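Local structure of cytosine-specific methyltransferase (Escherichia coli O157:H7 EDL933, 3G7U) at residues G225-E228 with K229-Q233; V318-P321 with R322-A325. The protein probably methylates cytosine in DNA at carbon 5, with S-adenosyl-L-methionine as methyl donor, as a prophage-encoded member of the C5-methyltransferase family. One frame throughout, in Å; residues are numbered along the deposited sequence.

Interaction 1: residues G225-E228 with K229-Q233; sequences GFYE and KLWGQ
The Tyr227 and Trp231 side chains run alongside each other, their planes 27° apart, the tyrosine ring and the six-membered ring of Trp231 displaced until little of one lies over the other, with centroids 5.3 Å apart. Contact is made along one flank of the tyrosine: CD1 of Tyr227 comes to 3.5 Å from CH2 of Trp231, and CB of Tyr227 packs on CZ3 of Trp231. On one face of the tyrosine ring sits CD2 of Phe226, offset toward the rim, while CE1 of Tyr227 meets the edge of the phenylalanine ring in its plane. CD2 of Leu230 lies over one face of the indole, again near the rim, and is 4.0 Å from both CE2 of Phe226 and CD1 of Tyr227. With CG of Tyr227 and of Trp231 beside the backbone N (chi1 -59° and -60°) and the two residues a helical turn apart, both rings leave the helix in the same direction. The backbone beneath is the short helix 225-231, about two turns of alpha-helix in which Lys229 N, Leu230 N and Trp231 N donate to Gly225 O, Phe226 O and Tyr227 O; Gly232 is the first residue to leave helical angles. Past that end the chain folds back. Gln233 OE1 receives Lys229 NZ at 2.7 Å on a lone pair in the carbonyl plane, and Gln233 NE2 donates to a water that in turn donates to Gly225 O. Lys229 NZ also forms a salt bridge with Glu357. The polar ends of the aromatic pair are held from outside, Tyr227 OH by Asp195 O and Arg222, Trp231 NE1 by the carboxylate of Asp332.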
# COMPACT_ATOMS: atom_id res chain seq x y z
N GLY A 225 7.91 14.47 10.74
CA GLY A 225 7.71 13.92 9.40
C GLY A 225 6.52 12.99 9.28
O GLY A 225 5.70 13.16 8.40
N PHE A 226 6.43 12.02 10.20
CA PHE A 226 5.33 11.03 10.20
C PHE A 226 3.96 11.69 10.30
O PHE A 226 3.02 11.30 9.57
CB PHE A 226 5.53 10.03 11.35
CG PHE A 226 4.42 9.01 11.47
CD1 PHE A 226 4.40 7.90 10.62
CD2 PHE A 226 3.40 9.16 12.42
CE1 PHE A 226 3.38 6.95 10.72
CE2 PHE A 226 2.37 8.20 12.52
CZ PHE A 226 2.38 7.09 11.66
N TYR A 227 3.85 12.71 11.17
CA TYR A 227 2.58 13.39 11.42
C TYR A 227 2.18 14.30 10.29
O TYR A 227 0.99 14.52 10.07
CB TYR A 227 2.60 14.13 12.77
CG TYR A 227 2.87 13.17 13.90
CD1 TYR A 227 1.88 12.26 14.31
CD2 TYR A 227 4.12 13.11 14.52
CE1 TYR A 227 2.12 11.33 15.32
CE2 TYR A 227 4.38 12.18 15.54
CZ TYR A 227 3.37 11.30 15.94
OH TYR A 227 3.61 10.38 16.92
N GLU A 228 3.16 14.81 9.55
CA GLU A 228 2.83 15.62 8.35
C GLU A 228 2.23 14.72 7.28
O GLU A 228 1.34 15.12 6.54
CB GLU A 228 4.05 16.33 7.73
CG GLU A 228 5.12 16.89 8.68
CD GLU A 228 4.63 17.99 9.66
OE1 GLU A 228 3.69 18.75 9.32
OE2 GLU A 228 5.22 18.08 10.77
N LYS A 229 2.78 13.51 7.17
CA LYS A 229 2.25 12.50 6.24
C LYS A 229 0.90 11.98 6.74
O LYS A 229 -0.00 11.68 5.96
CB LYS A 229 3.25 11.34 6.11
CG LYS A 229 4.49 11.71 5.35
CD LYS A 229 5.24 10.48 4.85
CE LYS A 229 6.49 10.90 4.02
NZ LYS A 229 6.14 11.87 2.92
N LEU A 230 0.76 11.89 8.06
CA LEU A 230 -0.48 11.36 8.65
C LEU A 230 -1.69 12.27 8.43
O LEU A 230 -2.76 11.79 8.10
CB LEU A 230 -0.28 11.03 10.14
CG LEU A 230 -1.34 10.21 10.89
CD1 LEU A 230 -1.36 8.73 10.40
CD2 LEU A 230 -1.04 10.24 12.39
N TRP A 231 -1.49 13.58 8.58
CA TRP A 231 -2.56 14.58 8.56
C TRP A 231 -2.55 15.52 7.35
O TRP A 231 -3.42 16.37 7.23
CB TRP A 231 -2.58 15.38 9.89
CG TRP A 231 -2.81 14.45 11.07
CD1 TRP A 231 -3.73 13.41 11.13
CD2 TRP A 231 -2.13 14.45 12.33
NE1 TRP A 231 -3.65 12.78 12.35
CE2 TRP A 231 -2.68 13.39 13.10
CE3 TRP A 231 -1.11 15.24 12.89
CZ2 TRP A 231 -2.23 13.10 14.40
CZ3 TRP A 231 -0.65 14.93 14.18
CH2 TRP A 231 -1.21 13.87 14.92
N GLY A 232 -1.61 15.35 6.43
CA GLY A 232 -1.51 16.24 5.26
C GLY A 232 -0.85 15.56 4.06
O GLY A 232 -1.06 14.36 3.83
N GLN A 233 -0.04 16.33 3.31
CA GLN A 233 0.60 15.85 2.10
C GLN A 233 -0.41 15.12 1.21
O GLN A 233 -0.21 13.95 0.81
CB GLN A 233 1.83 15.00 2.41
CG GLN A 233 2.96 15.81 3.06
CD GLN A 233 4.18 14.97 3.37
OE1 GLN A 233 4.36 13.88 2.80
NE2 GLN A 233 5.04 15.47 4.27
O HOH W 1 7.22 14.26 5.83

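Interaction 2: residues V318-P321 with R322-A325; sequences VITP and REAA
Thr320 and Glu323 form a capping box at the start of helix 321-328, each side chain bonding to the other's backbone N. Of the two reciprocal hydrogen bonds, the first runs from Glu323 N to Thr320 OG1, 3.0 Å long with an N-H...O angle of 158°. OG1 stands between its own backbone N and carbonyl carbon (chi1 65°), which turns it to the first turn of the helix. The second runs from Thr320 N to Glu323 OE1 at 2.9 Å; the carboxylate oxygen is met from above its plane, 42° out of it. Glu323 reaches back because CG stands beside the backbone N and the chain is extended beyond it. Ile319, just before the cap, lies obliquely across this side chain, its CB in van der Waals contact with Glu323 OE1 at 3.4 Å. Among charged partners, Arg317 makes a salt bridge to the same OE1, so this oxygen serves both the cap and the preceding loop. The guanidinium of Arg322 is turned to other parts of the chain, NE to Ser253 O and NH2 to Phe334 O. Main-chain bonds then begin the regular helix: Ala324 N donates to Thr320 O and Ala325 N to Pro321 O, while Pro321, whose ring nitrogen carries no hydrogen, occupies the first helical position, where no such donor is needed. Apolar contacts complete the buried turn. Pro321 and Ala324 rest on Phe344 of helix 340-348, and Ile319 CD1 ends 3.9 Å from Ala324 CB.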
# COMPACT_ATOMS: atom_id res chain seq x y z
N VAL A 318 -8.24 -6.46 20.10
CA VAL A 318 -7.56 -6.34 18.82
C VAL A 318 -7.57 -4.87 18.40
O VAL A 318 -8.39 -4.09 18.90
CB VAL A 318 -8.23 -7.19 17.73
CG1 VAL A 318 -8.15 -8.66 18.12
CG2 VAL A 318 -9.69 -6.82 17.58
N ILE A 319 -6.64 -4.48 17.53
CA ILE A 319 -6.57 -3.10 17.03
C ILE A 319 -7.76 -2.79 16.10
O ILE A 319 -8.37 -3.72 15.57
CB ILE A 319 -5.19 -2.80 16.33
CG1 ILE A 319 -4.97 -3.72 15.12
CG2 ILE A 319 -4.02 -2.88 17.41
CD1 ILE A 319 -3.68 -3.38 14.33
N THR A 320 -8.04 -1.50 15.87
CA THR A 320 -9.10 -1.07 15.00
C THR A 320 -8.56 -0.96 13.58
O THR A 320 -7.34 -0.93 13.35
CB THR A 320 -9.61 0.33 15.40
OG1 THR A 320 -8.56 1.26 15.20
CG2 THR A 320 -10.04 0.36 16.84
N PRO A 321 -9.46 -0.93 12.59
CA PRO A 321 -8.96 -0.68 11.23
C PRO A 321 -8.12 0.60 11.12
O PRO A 321 -7.13 0.63 10.38
CB PRO A 321 -10.26 -0.53 10.41
CG PRO A 321 -11.23 -1.36 11.12
CD PRO A 321 -10.90 -1.24 12.62
N ARG A 322 -8.52 1.66 11.81
CA ARG A 322 -7.74 2.89 11.67
C ARG A 322 -6.36 2.73 12.29
O ARG A 322 -5.38 3.24 11.76
CB ARG A 322 -8.47 4.10 12.28
CG ARG A 322 -7.70 5.46 12.24
CD ARG A 322 -7.26 5.90 10.84
NE ARG A 322 -8.39 6.15 9.96
CZ ARG A 322 -8.30 6.26 8.64
NH1 ARG A 322 -7.11 6.18 8.04
NH2 ARG A 322 -9.40 6.48 7.92
N GLU A 323 -6.26 1.97 13.38
CA GLU A 323 -4.95 1.69 13.97
C GLU A 323 -4.07 0.88 13.04
O GLU A 323 -2.89 1.19 12.89
CB GLU A 323 -5.12 0.97 15.32
CG GLU A 323 -5.66 1.94 16.40
CD GLU A 323 -6.20 1.28 17.68
OE1 GLU A 323 -6.39 0.04 17.71
OE2 GLU A 323 -6.46 2.02 18.68
N ALA A 324 -4.64 -0.14 12.40
CA ALA A 324 -3.92 -0.90 11.40
C ALA A 324 -3.45 -0.02 10.23
O ALA A 324 -2.31 -0.19 9.74
CB ALA A 324 -4.78 -2.04 10.89
N ALA A 325 -4.33 0.88 9.79
CA ALA A 325 -4.01 1.82 8.68
C ALA A 325 -2.83 2.67 9.07
O ALA A 325 -1.91 2.88 8.26
CB ALA A 325 -5.19 2.72 8.37

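In the fold
Along the chain interaction 1 closes before interaction 2 opens, and both belong to the C5-methyltransferase part of the chain, away from the predicted active-site cysteine. Their centres are 18 Å apart, and their nearest atoms come to about 6 Å without touching. Interaction 1 occupies helix 225-231 and its exit; interaction 2 begins helix 321-328. The two helices meet directly, since Leu230 and Trp231 pack on Arg326, one residue beyond interaction 2. Asp332 is a second meeting point: it bonds to Leu230 and Trp231 and touches Arg322. Sequence-distant parts of the fold, both outside the seven-stranded mixed sheet, are thereby joined through helix 321-328 and the loop after it.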